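Local coordinates for protein ML032222a iGluR (Mnemiopsis leidyi, PDB 4YKI) that binds glycine in the ligand-binding domain of a ctenophore ionotropic glutamate receptor, an event that probably gates the receptor's ion channel, at residues B[102-107]-B[213-218]; B[115-120]-B[134-139]; B[3-8]-B[49-54]; B[126-131]-B[155-160]. All coordinates share one frame; numbering follows the deposited sequence.

Contact 1 (B[102-107]-B[213-218]); sequences IDYSFP and EYAFGL. With MG (magnesium ion), chain D.
S105 meets F216 with both its backbone and its side chain. S105 N donates to F216 O at 2.9 Å, and F216 N returns a bond of 2.9 Å to S105 OG, so a hydroxyl stands where a regular antiparallel pair would use a carbonyl. This works because OG sits between the serine's own N and carbonyl carbon (chi1 73°); from there it also donates to F106 O, and the two bonds fix its rotation. Before this switch the pairing is regular: D103 N reaches L218 O at 2.8 Å, and L218 N returns a bond to D103 O. On the face carrying Y104, the ring's CD1 rests 4.0 Å from A215 CB, while its hydroxyl bonds to N95 N.

Farther on, P107 crosses over the side chain of E213, with P107 CB 3.4 Å from E213 OE1. The glutamate folds back at chi2 (-77°), pressing its aliphatic part on the proline and turning the carboxylate toward magnesium. OE2 of E213 binds the metal at 2.1 Å and is also hydrogen-bonded by R236 of the second subunit; OE1 accepts from a metal-bound water at 2.6 Å. D110, with D110 and E213 of the second subunit, completes the metal shell. Y214, turned away from the 102-107 segment, touches the bound glycine and bonds to E188. D103 and Y104 thus form a short antiparallel pairing with strand 202-218 in the two-lobed ligand-binding fold of glutamate receptors, and that strand joins the glycine pocket to a magnesium site shared by two subunits.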
# COMPACT_ATOMS: atom_id res chain seq x y z
N ILE B 102 11.70 13.85 2.73
CA ILE B 102 10.75 14.06 1.63
C ILE B 102 9.41 13.43 1.97
O ILE B 102 9.29 12.71 2.97
CB ILE B 102 11.28 13.43 0.29
CG1 ILE B 102 11.35 11.90 0.34
CG2 ILE B 102 12.63 14.05 -0.09
CD1 ILE B 102 11.32 11.23 -1.05
N ASP B 103 8.41 13.70 1.15
CA ASP B 103 7.12 13.03 1.22
C ASP B 103 7.03 11.96 0.15
O ASP B 103 7.83 11.91 -0.80
CB ASP B 103 5.98 14.03 1.03
CG ASP B 103 5.70 14.88 2.27
OD1 ASP B 103 6.22 14.60 3.37
OD2 ASP B 103 4.91 15.83 2.12
N TYR B 104 6.04 11.10 0.32
CA TYR B 104 5.67 10.11 -0.69
C TYR B 104 4.26 10.39 -1.17
O TYR B 104 3.41 10.86 -0.42
CB TYR B 104 5.73 8.71 -0.12
CG TYR B 104 7.11 8.20 0.14
CD1 TYR B 104 7.86 7.63 -0.89
CD2 TYR B 104 7.67 8.24 1.41
CE1 TYR B 104 9.11 7.12 -0.65
CE2 TYR B 104 8.92 7.71 1.67
CZ TYR B 104 9.64 7.18 0.62
OH TYR B 104 10.85 6.62 0.89
N SER B 105 4.00 10.02 -2.42
CA SER B 105 2.65 9.95 -2.95
C SER B 105 1.89 8.78 -2.37
O SER B 105 2.46 7.91 -1.71
CB SER B 105 2.69 9.78 -4.47
OG SER B 105 3.10 8.48 -4.84
N PHE B 106 0.59 8.74 -2.65
CA PHE B 106 -0.17 7.53 -2.49
C PHE B 106 0.57 6.36 -3.16
O PHE B 106 1.08 6.52 -4.27
CB PHE B 106 -1.56 7.70 -3.11
CG PHE B 106 -2.50 6.59 -2.75
CD1 PHE B 106 -3.16 6.60 -1.54
CD2 PHE B 106 -2.69 5.52 -3.60
CE1 PHE B 106 -4.00 5.57 -1.17
CE2 PHE B 106 -3.53 4.48 -3.24
CZ PHE B 106 -4.18 4.51 -2.03
N PRO B 107 0.66 5.21 -2.49
CA PRO B 107 1.52 4.16 -3.04
C PRO B 107 0.81 3.28 -4.05
O PRO B 107 -0.42 3.21 -4.04
CB PRO B 107 1.91 3.36 -1.80
CG PRO B 107 0.76 3.48 -0.89
CD PRO B 107 0.20 4.88 -1.13
N GLU B 213 6.26 -0.09 0.43
CA GLU B 213 5.54 0.26 -0.78
C GLU B 213 6.50 0.84 -1.79
O GLU B 213 7.54 1.41 -1.44
CB GLU B 213 4.56 1.39 -0.49
CG GLU B 213 3.43 1.03 0.40
CD GLU B 213 2.34 0.24 -0.29
OE1 GLU B 213 2.40 0.03 -1.53
OE2 GLU B 213 1.37 -0.15 0.41
N TYR B 214 6.11 0.77 -3.06
CA TYR B 214 6.59 1.67 -4.08
C TYR B 214 5.61 2.84 -4.22
O TYR B 214 4.39 2.66 -4.25
CB TYR B 214 6.73 0.97 -5.44
CG TYR B 214 7.80 -0.08 -5.51
CD1 TYR B 214 9.00 0.07 -4.82
CD2 TYR B 214 7.62 -1.22 -6.27
CE1 TYR B 214 10.00 -0.91 -4.92
CE2 TYR B 214 8.61 -2.17 -6.39
CZ TYR B 214 9.79 -2.03 -5.71
OH TYR B 214 10.73 -3.01 -5.85
N ALA B 215 6.16 4.04 -4.29
CA ALA B 215 5.40 5.25 -4.46
C ALA B 215 6.27 6.22 -5.25
O ALA B 215 7.40 5.88 -5.64
CB ALA B 215 5.03 5.83 -3.11
N PHE B 216 5.74 7.40 -5.55
CA PHE B 216 6.55 8.47 -6.11
C PHE B 216 7.03 9.35 -4.94
O PHE B 216 6.39 9.42 -3.87
CB PHE B 216 5.76 9.29 -7.13
CG PHE B 216 5.45 8.58 -8.44
CD1 PHE B 216 6.01 7.37 -8.79
CD2 PHE B 216 4.60 9.18 -9.34
CE1 PHE B 216 5.71 6.76 -10.00
CE2 PHE B 216 4.30 8.58 -10.56
CZ PHE B 216 4.88 7.38 -10.87
N GLY B 217 8.15 10.03 -5.14
CA GLY B 217 8.68 10.96 -4.14
C GLY B 217 8.31 12.40 -4.45
O GLY B 217 8.33 12.80 -5.60
N LEU B 218 7.96 13.15 -3.41
CA LEU B 218 7.55 14.54 -3.54
C LEU B 218 8.27 15.38 -2.49
O LEU B 218 8.46 14.93 -1.38
CB LEU B 218 6.04 14.69 -3.32
CG LEU B 218 5.21 14.13 -4.49
CD1 LEU B 218 3.78 13.77 -4.07
CD2 LEU B 218 5.21 15.11 -5.63
MG MG D . -0.14 -1.47 -0.05
O HOH W 1 0.11 -1.08 -2.10
O HOH W 2 -0.40 -1.63 2.04

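Contact 2 (B[115-120]-B[134-139]); sequences AVVKGE and DKYKWG
V117 lays its CG2 methyl against the ring of Y136, 3.4 Å from CE1, the two side chains crossing at about a right angle. That branch lies opposite the valine's backbone N across the CA-CB bond, while CG1 occupies the position between N and the carbonyl carbon (chi1 62°). Close by, K118 O lies in the plane of the tyrosine ring, at its edge, 3.7 Å from CE1. The phenol OH bonds to T122 O and also accepts from a water, 2.8 Å away, that donates to G119 O as well.

The segments do not pair as strands; their closest alpha carbons, G119 CA and Y136 CA, are 8.2 Å apart. Strands 109-118 and 137-141 belong to one mixed sheet but are not direct neighbours, because strand 183-188 lies between them, antiparallel to the first and parallel to the second; Y136 reaches across to V117 with its side chain. V117 touches V184 of that intervening strand. At G119 even a beta carbon would clash with Y136 OH.

Beyond the ring, K135 runs out fully extended from a chi1 of 175° and donates through NZ to E120 O at 2.8 Å, arriving in the carbonyl plane on a lone pair. The same ammonium bonds to T122 O, tying together two carbonyls of the chain that leaves strand 109-118. A methionine in place of K135 would probably leave E120 O and T122 O without this shared donor, and the exposed loop at E120 freer to move.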
# COMPACT_ATOMS: atom_id res chain seq x y z
N ALA B 115 15.96 -12.14 -0.84
CA ALA B 115 17.32 -12.61 -1.07
C ALA B 115 17.30 -13.79 -2.01
O ALA B 115 16.47 -14.69 -1.87
CB ALA B 115 18.01 -12.99 0.23
N VAL B 116 18.22 -13.78 -2.95
CA VAL B 116 18.37 -14.85 -3.92
C VAL B 116 19.82 -15.29 -3.98
O VAL B 116 20.72 -14.55 -3.63
CB VAL B 116 17.86 -14.45 -5.34
CG1 VAL B 116 16.38 -14.14 -5.31
CG2 VAL B 116 18.66 -13.29 -5.90
N VAL B 117 20.02 -16.51 -4.46
CA VAL B 117 21.31 -17.18 -4.40
C VAL B 117 21.56 -17.99 -5.68
O VAL B 117 20.65 -18.63 -6.22
CB VAL B 117 21.42 -18.10 -3.14
CG1 VAL B 117 20.40 -19.21 -3.14
CG2 VAL B 117 22.84 -18.65 -2.97
N LYS B 118 22.81 -17.97 -6.13
CA LYS B 118 23.28 -18.92 -7.13
C LYS B 118 24.40 -19.76 -6.53
O LYS B 118 25.33 -19.24 -5.94
CB LYS B 118 23.78 -18.18 -8.38
CG LYS B 118 24.37 -19.09 -9.43
CD LYS B 118 24.63 -18.39 -10.75
CE LYS B 118 25.44 -19.29 -11.66
NZ LYS B 118 25.50 -18.73 -13.02
N GLY B 119 24.26 -21.08 -6.64
CA GLY B 119 25.27 -21.99 -6.13
C GLY B 119 24.76 -23.41 -6.05
O GLY B 119 23.63 -23.66 -5.63
N GLU B 120 25.62 -24.34 -6.44
CA GLU B 120 25.39 -25.75 -6.20
C GLU B 120 25.86 -26.11 -4.79
O GLU B 120 26.62 -25.35 -4.15
CB GLU B 120 26.10 -26.60 -7.26
CG GLU B 120 25.58 -26.33 -8.68
CD GLU B 120 26.35 -27.03 -9.80
OE1 GLU B 120 27.30 -27.77 -9.50
OE2 GLU B 120 25.99 -26.86 -10.98
N ASP B 134 31.78 -19.02 4.90
CA ASP B 134 32.56 -18.32 3.87
C ASP B 134 32.49 -18.97 2.50
O ASP B 134 33.27 -18.63 1.62
CB ASP B 134 34.02 -18.08 4.30
CG ASP B 134 34.76 -19.35 4.59
OD1 ASP B 134 34.22 -20.45 4.38
OD2 ASP B 134 35.92 -19.25 5.04
N LYS B 135 31.52 -19.86 2.30
CA LYS B 135 31.27 -20.40 0.97
C LYS B 135 30.71 -19.33 0.03
O LYS B 135 31.17 -19.19 -1.12
CB LYS B 135 30.28 -21.55 1.03
CG LYS B 135 29.89 -22.09 -0.35
CD LYS B 135 28.95 -23.30 -0.29
CE LYS B 135 28.49 -23.70 -1.67
NZ LYS B 135 27.69 -24.92 -1.61
N TYR B 136 29.72 -18.59 0.51
CA TYR B 136 29.04 -17.58 -0.27
C TYR B 136 29.51 -16.20 0.11
O TYR B 136 29.68 -15.89 1.28
CB TYR B 136 27.51 -17.64 -0.00
CG TYR B 136 26.84 -18.87 -0.56
CD1 TYR B 136 26.44 -18.91 -1.88
CD2 TYR B 136 26.63 -19.99 0.22
CE1 TYR B 136 25.86 -20.03 -2.41
CE2 TYR B 136 26.04 -21.11 -0.31
CZ TYR B 136 25.67 -21.13 -1.63
OH TYR B 136 25.08 -22.24 -2.21
N LYS B 137 29.71 -15.36 -0.91
CA LYS B 137 29.78 -13.91 -0.75
C LYS B 137 28.38 -13.33 -0.96
O LYS B 137 27.49 -14.04 -1.41
CB LYS B 137 30.79 -13.30 -1.73
CG LYS B 137 32.23 -13.64 -1.38
CD LYS B 137 33.23 -13.01 -2.32
CE LYS B 137 34.67 -13.35 -1.94
NZ LYS B 137 34.99 -12.96 -0.53
N TRP B 138 28.20 -12.07 -0.62
CA TRP B 138 26.88 -11.47 -0.67
C TRP B 138 27.00 -9.97 -0.77
O TRP B 138 28.08 -9.40 -0.54
CB TRP B 138 26.06 -11.84 0.57
CG TRP B 138 26.56 -11.24 1.84
CD1 TRP B 138 26.19 -10.04 2.38
CD2 TRP B 138 27.55 -11.79 2.72
NE1 TRP B 138 26.89 -9.82 3.54
CE2 TRP B 138 27.73 -10.88 3.77
CE3 TRP B 138 28.29 -12.97 2.72
CZ2 TRP B 138 28.61 -11.12 4.82
CZ3 TRP B 138 29.18 -13.20 3.76
CH2 TRP B 138 29.33 -12.27 4.79
N GLY B 139 25.90 -9.30 -1.11
CA GLY B 139 25.91 -7.86 -1.13
C GLY B 139 24.56 -7.24 -1.35
O GLY B 139 23.58 -7.90 -1.69
O HOH W 3 22.60 -22.04 -3.58

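Contact 3 (B[3-8]-B[49-54]); sequences KNLIGR and LGFTYE
L5 and F51 are set side by side and point the same way: the leucine's CG lies beside its backbone N (chi1 -82°), and the phenylalanine's CG stands between N and the carbonyl carbon (chi1 61°). L5 CD1 comes 4.0 Å from F51 CD2, and the same methyl lies 3.9 Å from L49 CD1, a single branch touching both neighbours. L10 of strand 9-13 meets both L5 and F51, extending the apolar patch.

Around this patch the backbones do the fastening. L5 to R8 form a type II beta turn, and N4 OD1 accepts from I6 N in an Asx turn that overlaps its start. The turn presents G7 N to G50 O, 2.9 Å away. G50 has left helix 37-49 with a positive phi of 84°, and G7 has angles that would jam a beta carbon against the preceding carbonyl. Next, T52 N donates to R8 O at 2.9 Å, where strand 52-56 begins to run beside strand 9-13 in the parallel sheet.

Two waters span the seam: one accepts from L5 N and donates to L49 O, the other links G7 O with T52 OG1, which also bonds to H9. The chemistry implies a join held mainly by main-chain bonds at two bends where glycines sit, while three apolar side chains supply its buried side.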
# COMPACT_ATOMS: atom_id res chain seq x y z
N LYS B 3 -3.32 26.40 -6.57
CA LYS B 3 -2.34 25.96 -7.56
C LYS B 3 -2.70 24.56 -8.08
O LYS B 3 -3.09 23.67 -7.30
CB LYS B 3 -0.92 25.92 -6.97
CG LYS B 3 -0.32 27.27 -6.57
CD LYS B 3 1.13 27.10 -6.11
CE LYS B 3 1.65 28.35 -5.39
NZ LYS B 3 1.72 29.55 -6.26
N ASN B 4 -2.62 24.37 -9.39
CA ASN B 4 -2.77 23.05 -9.99
C ASN B 4 -1.64 22.84 -10.98
O ASN B 4 -0.71 23.65 -11.04
CB ASN B 4 -4.15 22.87 -10.64
CG ASN B 4 -4.43 23.88 -11.75
OD1 ASN B 4 -3.63 24.07 -12.65
ND2 ASN B 4 -5.60 24.51 -11.67
N LEU B 5 -1.72 21.77 -11.77
CA LEU B 5 -0.64 21.39 -12.66
C LEU B 5 -0.83 21.84 -14.11
O LEU B 5 0.05 21.62 -14.95
CB LEU B 5 -0.47 19.87 -12.61
CG LEU B 5 0.35 19.37 -11.42
CD1 LEU B 5 0.15 17.90 -11.17
CD2 LEU B 5 1.83 19.65 -11.63
N ILE B 6 -1.94 22.49 -14.42
CA ILE B 6 -2.19 22.86 -15.81
C ILE B 6 -1.16 23.88 -16.31
O ILE B 6 -0.99 24.96 -15.73
CB ILE B 6 -3.62 23.40 -16.00
CG1 ILE B 6 -4.65 22.35 -15.56
CG2 ILE B 6 -3.85 23.75 -17.46
CD1 ILE B 6 -6.07 22.86 -15.48
N GLY B 7 -0.46 23.52 -17.38
CA GLY B 7 0.56 24.38 -17.95
C GLY B 7 1.94 24.30 -17.27
O GLY B 7 2.90 24.85 -17.78
N ARG B 8 2.05 23.61 -16.14
CA ARG B 8 3.33 23.45 -15.48
C ARG B 8 4.25 22.55 -16.28
O ARG B 8 3.79 21.72 -17.06
CB ARG B 8 3.14 22.87 -14.07
CG ARG B 8 2.26 23.72 -13.15
CD ARG B 8 2.92 24.99 -12.66
NE ARG B 8 1.98 25.74 -11.84
CZ ARG B 8 2.29 26.76 -11.06
NH1 ARG B 8 3.53 27.18 -10.95
NH2 ARG B 8 1.33 27.35 -10.36
N LEU B 49 -3.73 15.80 -16.19
CA LEU B 49 -3.48 16.95 -15.32
C LEU B 49 -2.93 18.17 -16.04
O LEU B 49 -2.86 19.26 -15.47
CB LEU B 49 -2.55 16.55 -14.18
CG LEU B 49 -3.18 15.60 -13.16
CD1 LEU B 49 -2.16 14.97 -12.23
CD2 LEU B 49 -4.23 16.34 -12.32
N GLY B 50 -2.52 17.99 -17.30
CA GLY B 50 -2.20 19.11 -18.16
C GLY B 50 -0.80 19.67 -18.04
O GLY B 50 -0.58 20.82 -18.42
N PHE B 51 0.15 18.88 -17.54
CA PHE B 51 1.54 19.33 -17.45
C PHE B 51 2.38 18.75 -18.57
O PHE B 51 2.03 17.73 -19.14
CB PHE B 51 2.17 19.01 -16.08
CG PHE B 51 2.24 17.53 -15.72
CD1 PHE B 51 3.30 16.73 -16.14
CD2 PHE B 51 1.26 16.94 -14.92
CE1 PHE B 51 3.36 15.40 -15.78
CE2 PHE B 51 1.33 15.59 -14.57
CZ PHE B 51 2.38 14.83 -15.00
N THR B 52 3.48 19.42 -18.88
CA THR B 52 4.55 18.83 -19.67
C THR B 52 5.64 18.37 -18.72
O THR B 52 5.63 18.72 -17.54
CB THR B 52 5.13 19.81 -20.69
OG1 THR B 52 5.66 20.95 -20.01
CG2 THR B 52 4.07 20.27 -21.67
N TYR B 53 6.58 17.57 -19.18
CA TYR B 53 7.59 17.04 -18.29
C TYR B 53 8.86 16.67 -19.03
O TYR B 53 8.89 16.59 -20.27
CB TYR B 53 7.05 15.80 -17.53
CG TYR B 53 6.65 14.66 -18.44
CD1 TYR B 53 5.41 14.64 -19.03
CD2 TYR B 53 7.55 13.66 -18.75
CE1 TYR B 53 5.05 13.65 -19.89
CE2 TYR B 53 7.20 12.64 -19.63
CZ TYR B 53 5.94 12.65 -20.21
OH TYR B 53 5.54 11.68 -21.08
N GLU B 54 9.90 16.45 -18.25
CA GLU B 54 11.14 15.84 -18.71
C GLU B 54 11.66 14.99 -17.59
O GLU B 54 11.31 15.20 -16.43
CB GLU B 54 12.17 16.90 -19.10
CG GLU B 54 12.67 17.72 -17.91
CD GLU B 54 13.58 18.85 -18.33
OE1 GLU B 54 13.06 19.97 -18.51
OE2 GLU B 54 14.80 18.61 -18.48
O HOH W 4 -3.84 19.92 -12.83
O HOH W 5 4.28 23.33 -19.83

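Contact 4 (B[126-131]-B[155-160]); sequences QVLELL and DSRYSR
A 3-10 segment, 127-131, faces the opening turn of helix 157-164, with L128 CA and R157 CA 7.1 Å apart. L128 spreads its two methyls over two flat groups. CD2 sits over the centre of the Y158 ring, 3.8 Å from the centroid and 9° off the normal, a CH-pi contact; CD1 covers the centre of the R157 guanidinium, 3.6 Å from CZ. L131 follows, its CD1 3.6 Å from R157 O and above the rim of the R160 guanidinium, whose NE pairs with E164.

What holds R157 flat under the leucine is D155. Its carboxylate receives NE and NH2 side-on, both in the guanidinium plane, with NH2 to OD2 at 2.7 Å; OD1 in addition accepts from R157 N, a capping bond at the helix start. An alanine here would probably leave R157 without its ion-pair mate and free to swing off L128, while its backbone N-H lost its cap. At the other end, Q126 NE2 donates to Y158 OH at 3.0 Å, the amide standing nearly perpendicular to the ring. A bend at chi2 (-82°) turns the same amide's OE1 back onto L128 N.

Y158 packs on L150 of helix 145-152. V127 and L128 both reach L161 farther along helix 157-164, and V127 also touches I186 of strand 183-188, wedging the 3-10 turn between helix and sheet.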
# COMPACT_ATOMS: atom_id res chain seq x y z
N GLN B 126 18.27 -18.56 5.51
CA GLN B 126 17.94 -17.23 6.00
C GLN B 126 19.22 -16.40 5.94
O GLN B 126 20.30 -16.92 6.21
CB GLN B 126 17.39 -17.30 7.43
CG GLN B 126 16.49 -16.10 7.85
CD GLN B 126 17.27 -14.88 8.31
OE1 GLN B 126 18.40 -14.99 8.78
NE2 GLN B 126 16.66 -13.71 8.16
N VAL B 127 19.10 -15.13 5.57
CA VAL B 127 20.29 -14.35 5.23
C VAL B 127 21.31 -14.21 6.35
O VAL B 127 22.50 -14.08 6.07
CB VAL B 127 19.96 -12.94 4.68
CG1 VAL B 127 19.32 -13.03 3.28
CG2 VAL B 127 19.08 -12.14 5.64
N LEU B 128 20.90 -14.22 7.61
CA LEU B 128 21.86 -14.02 8.69
C LEU B 128 22.83 -15.18 8.78
O LEU B 128 23.92 -15.03 9.36
CB LEU B 128 21.17 -13.77 10.04
CG LEU B 128 20.42 -12.43 10.16
CD1 LEU B 128 19.81 -12.29 11.55
CD2 LEU B 128 21.29 -11.21 9.85
N GLU B 129 22.48 -16.32 8.19
CA GLU B 129 23.41 -17.45 8.11
C GLU B 129 24.70 -17.11 7.37
O GLU B 129 25.73 -17.77 7.57
CB GLU B 129 22.74 -18.63 7.41
CG GLU B 129 21.60 -19.20 8.24
CD GLU B 129 20.78 -20.27 7.54
OE1 GLU B 129 21.14 -20.67 6.41
OE2 GLU B 129 19.77 -20.70 8.13
N LEU B 130 24.67 -16.10 6.51
CA LEU B 130 25.85 -15.68 5.79
C LEU B 130 27.01 -15.29 6.71
O LEU B 130 28.18 -15.42 6.32
CB LEU B 130 25.50 -14.51 4.87
CG LEU B 130 24.67 -14.89 3.64
CD1 LEU B 130 24.01 -13.67 3.06
CD2 LEU B 130 25.51 -15.59 2.59
N LEU B 131 26.69 -14.79 7.90
CA LEU B 131 27.71 -14.26 8.82
C LEU B 131 28.58 -15.35 9.43
O LEU B 131 29.66 -15.05 9.97
CB LEU B 131 27.05 -13.44 9.93
CG LEU B 131 26.28 -12.20 9.46
CD1 LEU B 131 25.56 -11.53 10.63
CD2 LEU B 131 27.20 -11.21 8.75
N ASP B 155 17.87 -5.17 14.83
CA ASP B 155 18.87 -6.26 14.93
C ASP B 155 20.12 -5.91 14.13
O ASP B 155 20.14 -6.01 12.90
CB ASP B 155 18.27 -7.57 14.44
CG ASP B 155 19.18 -8.77 14.65
OD1 ASP B 155 20.39 -8.60 14.90
OD2 ASP B 155 18.68 -9.91 14.55
N SER B 156 21.16 -5.49 14.84
CA SER B 156 22.37 -4.99 14.20
C SER B 156 23.15 -6.04 13.41
O SER B 156 24.08 -5.71 12.69
CB SER B 156 23.25 -4.29 15.22
OG SER B 156 22.65 -3.06 15.61
N ARG B 157 22.76 -7.31 13.51
CA ARG B 157 23.34 -8.32 12.65
C ARG B 157 23.02 -8.00 11.18
O ARG B 157 23.78 -8.37 10.29
CB ARG B 157 22.87 -9.72 13.01
CG ARG B 157 23.39 -10.18 14.36
CD ARG B 157 22.86 -11.56 14.71
NE ARG B 157 21.41 -11.53 14.86
CZ ARG B 157 20.65 -12.60 15.06
NH1 ARG B 157 21.20 -13.81 15.15
NH2 ARG B 157 19.34 -12.47 15.16
N TYR B 158 21.92 -7.29 10.92
CA TYR B 158 21.63 -6.89 9.54
C TYR B 158 22.60 -5.79 9.08
O TYR B 158 22.96 -5.73 7.91
CB TYR B 158 20.15 -6.49 9.36
CG TYR B 158 19.23 -7.69 9.39
CD1 TYR B 158 19.04 -8.48 8.26
CD2 TYR B 158 18.60 -8.06 10.56
CE1 TYR B 158 18.22 -9.59 8.30
CE2 TYR B 158 17.79 -9.17 10.61
CZ TYR B 158 17.60 -9.93 9.47
OH TYR B 158 16.80 -11.05 9.50
N SER B 159 22.99 -4.88 9.98
CA SER B 159 24.06 -3.95 9.66
C SER B 159 25.37 -4.69 9.34
O SER B 159 26.12 -4.26 8.46
CB SER B 159 24.29 -2.96 10.81
OG SER B 159 23.34 -1.93 10.82
N ARG B 160 25.66 -5.75 10.08
CA ARG B 160 26.83 -6.57 9.78
C ARG B 160 26.78 -7.08 8.35
O ARG B 160 27.80 -7.10 7.65
CB ARG B 160 26.97 -7.77 10.70
CG ARG B 160 27.42 -7.46 12.09
CD ARG B 160 27.79 -8.74 12.85
NE ARG B 160 28.85 -9.44 12.13
CZ ARG B 160 29.24 -10.69 12.33
NH1 ARG B 160 28.70 -11.44 13.29
NH2 ARG B 160 30.18 -11.19 11.55

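Contacts 1 and 3 lie on one side of the chain's centre, and contact 2, with contact 4 beside it, on the opposite side. Contact 1 lies nearest the ligand: the side chain of Y214 comes within about 4 Å of the bound glycine. The nearest atoms of contact 3 are about 8 Å from contact 1. Contacts 2 and 4, centres 13 Å apart, touch directly: A115 CB meets V127 CG1 at 3.3 Å, and Y136 and W138 pack on L130. Their segments interleave along the chain. Contact 2 is centred 32 Å from contact 1, yet neighbouring strands 109-118 and 202-218 join them through one sheet, consistent with strands linking two lobes around a glycine pocket.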